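Local coordinates for cytoplasmic export protein 1 (Saccharomyces cerevisiae, PDB 3VWA), which belongs to the nuclear tRNA export machinery and may pass aminoacylated tRNAs from export receptors at the nuclear pore to translation, at residues N343-T347 / E376-I381. Sequence-based numbering, arbitrary orientation.
Sequences NDLIT and EISSRI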
ATOM      1  N   ASN A 343       7.505   7.656   7.294  1.00 29.84           N
ATOM      2  CA  ASN A 343       7.369   8.581   8.392  1.00 33.59           C
ATOM      3  C   ASN A 343       8.215   9.851   8.179  1.00 33.74           C
ATOM      4  O   ASN A 343       7.682  10.953   8.325  1.00 32.92           O
ATOM      5  CB  ASN A 343       7.652   7.876   9.743  1.00 39.41           C
ATOM      6  CG  ASN A 343       9.153   7.542   9.975  1.00 45.06           C
ATOM      7  OD1 ASN A 343       9.989   7.550   9.045  1.00 46.02           O
ATOM      8  ND2 ASN A 343       9.496   7.258  11.244  1.00 40.86           N
ATOM      9  N   ASP A 344       9.501   9.708   7.778  1.00 32.70           N
ATOM     10  CA  ASP A 344      10.365  10.879   7.542  1.00 31.36           C
ATOM     11  C   ASP A 344       9.944  11.684   6.342  1.00 32.42           C
ATOM     12  O   ASP A 344      10.058  12.907   6.346  1.00 33.88           O
ATOM     13  CB  ASP A 344      11.852  10.476   7.423  1.00 37.77           C
ATOM     14  CG  ASP A 344      12.398   9.870   8.703  1.00 39.70           C
ATOM     15  OD1 ASP A 344      11.805  10.084   9.786  1.00 42.02           O
ATOM     16  OD2 ASP A 344      13.419   9.162   8.644  1.00 43.51           O
ATOM     17  N   LEU A 345       9.385  11.003   5.340  1.00 34.43           N
ATOM     18  CA  LEU A 345       8.898  11.635   4.125  1.00 35.45           C
ATOM     19  C   LEU A 345       7.760  12.582   4.449  1.00 34.80           C
ATOM     20  O   LEU A 345       7.735  13.720   4.002  1.00 33.10           O
ATOM     21  CB  LEU A 345       8.430  10.561   3.132  1.00 36.08           C
ATOM     22  CG  LEU A 345       8.233  11.042   1.669  1.00 39.40           C
ATOM     23  CD1 LEU A 345       8.586   9.924   0.708  1.00 44.63           C
ATOM     24  CD2 LEU A 345       6.821  11.511   1.375  1.00 40.80           C
ATOM     25  N   ILE A 346       6.846  12.104   5.280  1.00 35.07           N
ATOM     26  CA  ILE A 346       5.632  12.829   5.597  1.00 31.36           C
ATOM     27  C   ILE A 346       6.001  14.017   6.469  1.00 30.09           C
ATOM     28  O   ILE A 346       5.527  15.102   6.238  1.00 27.89           O
ATOM     29  CB  ILE A 346       4.596  11.911   6.275  1.00 28.10           C
ATOM     30  CG1 ILE A 346       4.042  10.916   5.247  1.00 30.42           C
ATOM     31  CG2 ILE A 346       3.505  12.708   6.984  1.00 27.35           C
ATOM     32  CD1 ILE A 346       3.200  11.525   4.155  1.00 28.29           C
ATOM     33  N   THR A 347       6.910  13.809   7.410  1.00 32.01           N
ATOM     34  CA  THR A 347       7.509  14.928   8.208  1.00 30.56           C
ATOM     35  C   THR A 347       8.101  16.071   7.395  1.00 27.88           C
ATOM     36  O   THR A 347       7.807  17.254   7.629  1.00 29.33           O
ATOM     37  CB  THR A 347       8.585  14.393   9.156  1.00 29.37           C
ATOM     38  OG1 THR A 347       7.949  13.512  10.069  1.00 28.63           O
ATOM     39  CG2 THR A 347       9.247  15.539   9.966  1.00 31.21           C
ATOM     40  N   GLU A 376       4.530  10.163  17.022  1.00 43.59           N
ATOM     41  CA  GLU A 376       5.139  10.820  15.851  1.00 38.80           C
ATOM     42  C   GLU A 376       4.240  11.959  15.337  1.00 36.08           C
ATOM     43  O   GLU A 376       4.704  13.069  14.999  1.00 31.77           O
ATOM     44  CB  GLU A 376       5.328   9.800  14.728  1.00 43.91           C
ATOM     45  CG  GLU A 376       6.406   8.759  14.975  1.00 47.13           C
ATOM     46  CD  GLU A 376       6.856   8.116  13.673  1.00 50.93           C
ATOM     47  OE1 GLU A 376       6.099   7.252  13.157  1.00 50.23           O
ATOM     48  OE2 GLU A 376       7.950   8.491  13.164  1.00 49.37           O
ATOM     49  N   ILE A 377       2.938  11.702  15.292  1.00 34.69           N
ATOM     50  CA  ILE A 377       2.027  12.762  14.848  1.00 34.61           C
ATOM     51  C   ILE A 377       2.106  14.013  15.737  1.00 33.45           C
ATOM     52  O   ILE A 377       2.229  15.162  15.259  1.00 31.96           O
ATOM     53  CB  ILE A 377       0.582  12.268  14.748  1.00 33.46           C
ATOM     54  CG1 ILE A 377       0.400  11.510  13.440  1.00 36.46           C
ATOM     55  CG2 ILE A 377      -0.362  13.460  14.702  1.00 28.76           C
ATOM     56  CD1 ILE A 377      -0.348  10.230  13.635  1.00 42.38           C
ATOM     57  N   SER A 378       2.062  13.768  17.032  1.00 33.77           N
ATOM     58  CA  SER A 378       2.058  14.822  18.011  1.00 33.82           C
ATOM     59  C   SER A 378       3.423  15.502  18.011  1.00 35.90           C
ATOM     60  O   SER A 378       3.547  16.729  18.027  1.00 35.53           O
ATOM     61  CB  SER A 378       1.731  14.207  19.356  1.00 30.72           C
ATOM     62  OG  SER A 378       2.337  14.958  20.389  1.00 33.37           O
ATOM     63  N   SER A 379       4.444  14.674  17.922  1.00 36.34           N
ATOM     64  CA  SER A 379       5.805  15.129  18.089  1.00 41.36           C
ATOM     65  C   SER A 379       6.342  15.828  16.852  1.00 43.26           C
ATOM     66  O   SER A 379       6.921  16.899  16.960  1.00 39.72           O
ATOM     67  CB  SER A 379       6.697  13.942  18.457  1.00 44.85           C
ATOM     68  OG  SER A 379       8.039  14.328  18.435  1.00 55.86           O
ATOM     69  N   ARG A 380       6.114  15.241  15.676  1.00 39.53           N
ATOM     70  CA  ARG A 380       6.736  15.748  14.466  1.00 38.73           C
ATOM     71  C   ARG A 380       5.759  16.413  13.478  1.00 36.27           C
ATOM     72  O   ARG A 380       6.194  17.170  12.629  1.00 34.71           O
ATOM     73  CB  ARG A 380       7.478  14.605  13.749  1.00 39.10           C
ATOM     74  CG  ARG A 380       8.180  13.609  14.667  1.00 37.03           C
ATOM     75  CD  ARG A 380       8.844  12.464  13.881  1.00 41.43           C
ATOM     76  NE  ARG A 380       9.900  12.962  12.972  1.00 40.58           N
ATOM     77  CZ  ARG A 380      10.408  12.315  11.918  1.00 42.20           C
ATOM     78  NH1 ARG A 380      10.004  11.075  11.588  1.00 38.84           N
ATOM     79  NH2 ARG A 380      11.328  12.930  11.174  1.00 37.08           N
ATOM     80  N   ILE A 381       4.457  16.131  13.580  1.00 34.38           N
ATOM     81  CA  ILE A 381       3.505  16.573  12.564  1.00 32.59           C
ATOM     82  C   ILE A 381       2.673  17.761  13.014  1.00 33.69           C
ATOM     83  O   ILE A 381       2.567  18.738  12.279  1.00 32.06           O
ATOM     84  CB  ILE A 381       2.591  15.434  12.079  1.00 33.14           C
ATOM     85  CG1 ILE A 381       3.441  14.252  11.573  1.00 30.34           C
ATOM     86  CG2 ILE A 381       1.557  15.939  11.047  1.00 33.41           C
ATOM     87  CD1 ILE A 381       4.328  14.560  10.391  1.00 30.04           C
TER
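D344 OD1 is gripped twice by the guanidinium of R380. R380 NH1 donates to D344 OD1 at 2.7 Å, with the oxygen close to the guanidinium plane. R380 NH2 adds a weak bond to D344 OD1 at 3.2 Å. The carboxylate and guanidinium planes stand 80° apart. R380 bends at chi3 (62°), which brings its head back over T347. There T347 OG1 sits 3.3 Å from R380 CZ, over the centre of one face. The same hydroxyl donates to N343 O, which also accepts from T347 N on its other face. N343 ND2 gives E376 OE2 a 2.8 Å hydrogen bond on the syn side of the carboxylate. A long salt bridge, 3.7 Å from R380 NH1 to E376 OE2, joins this carboxylate to the network. With R380 replaced by alanine, D344 is likely to lose its charge partner and the T347 hydroxyl its cover. Next to the polar network, I381 CD1 packs on I346 CG2 at 4.0 Å. The segments cross at -44° in the HEAT-repeat part of the chain, where helices 342-351 and 374-387 lie side by side. Helix 355-368 links them in sequence and contributes to the apolar side, with L368 against I346 and L365 against I381.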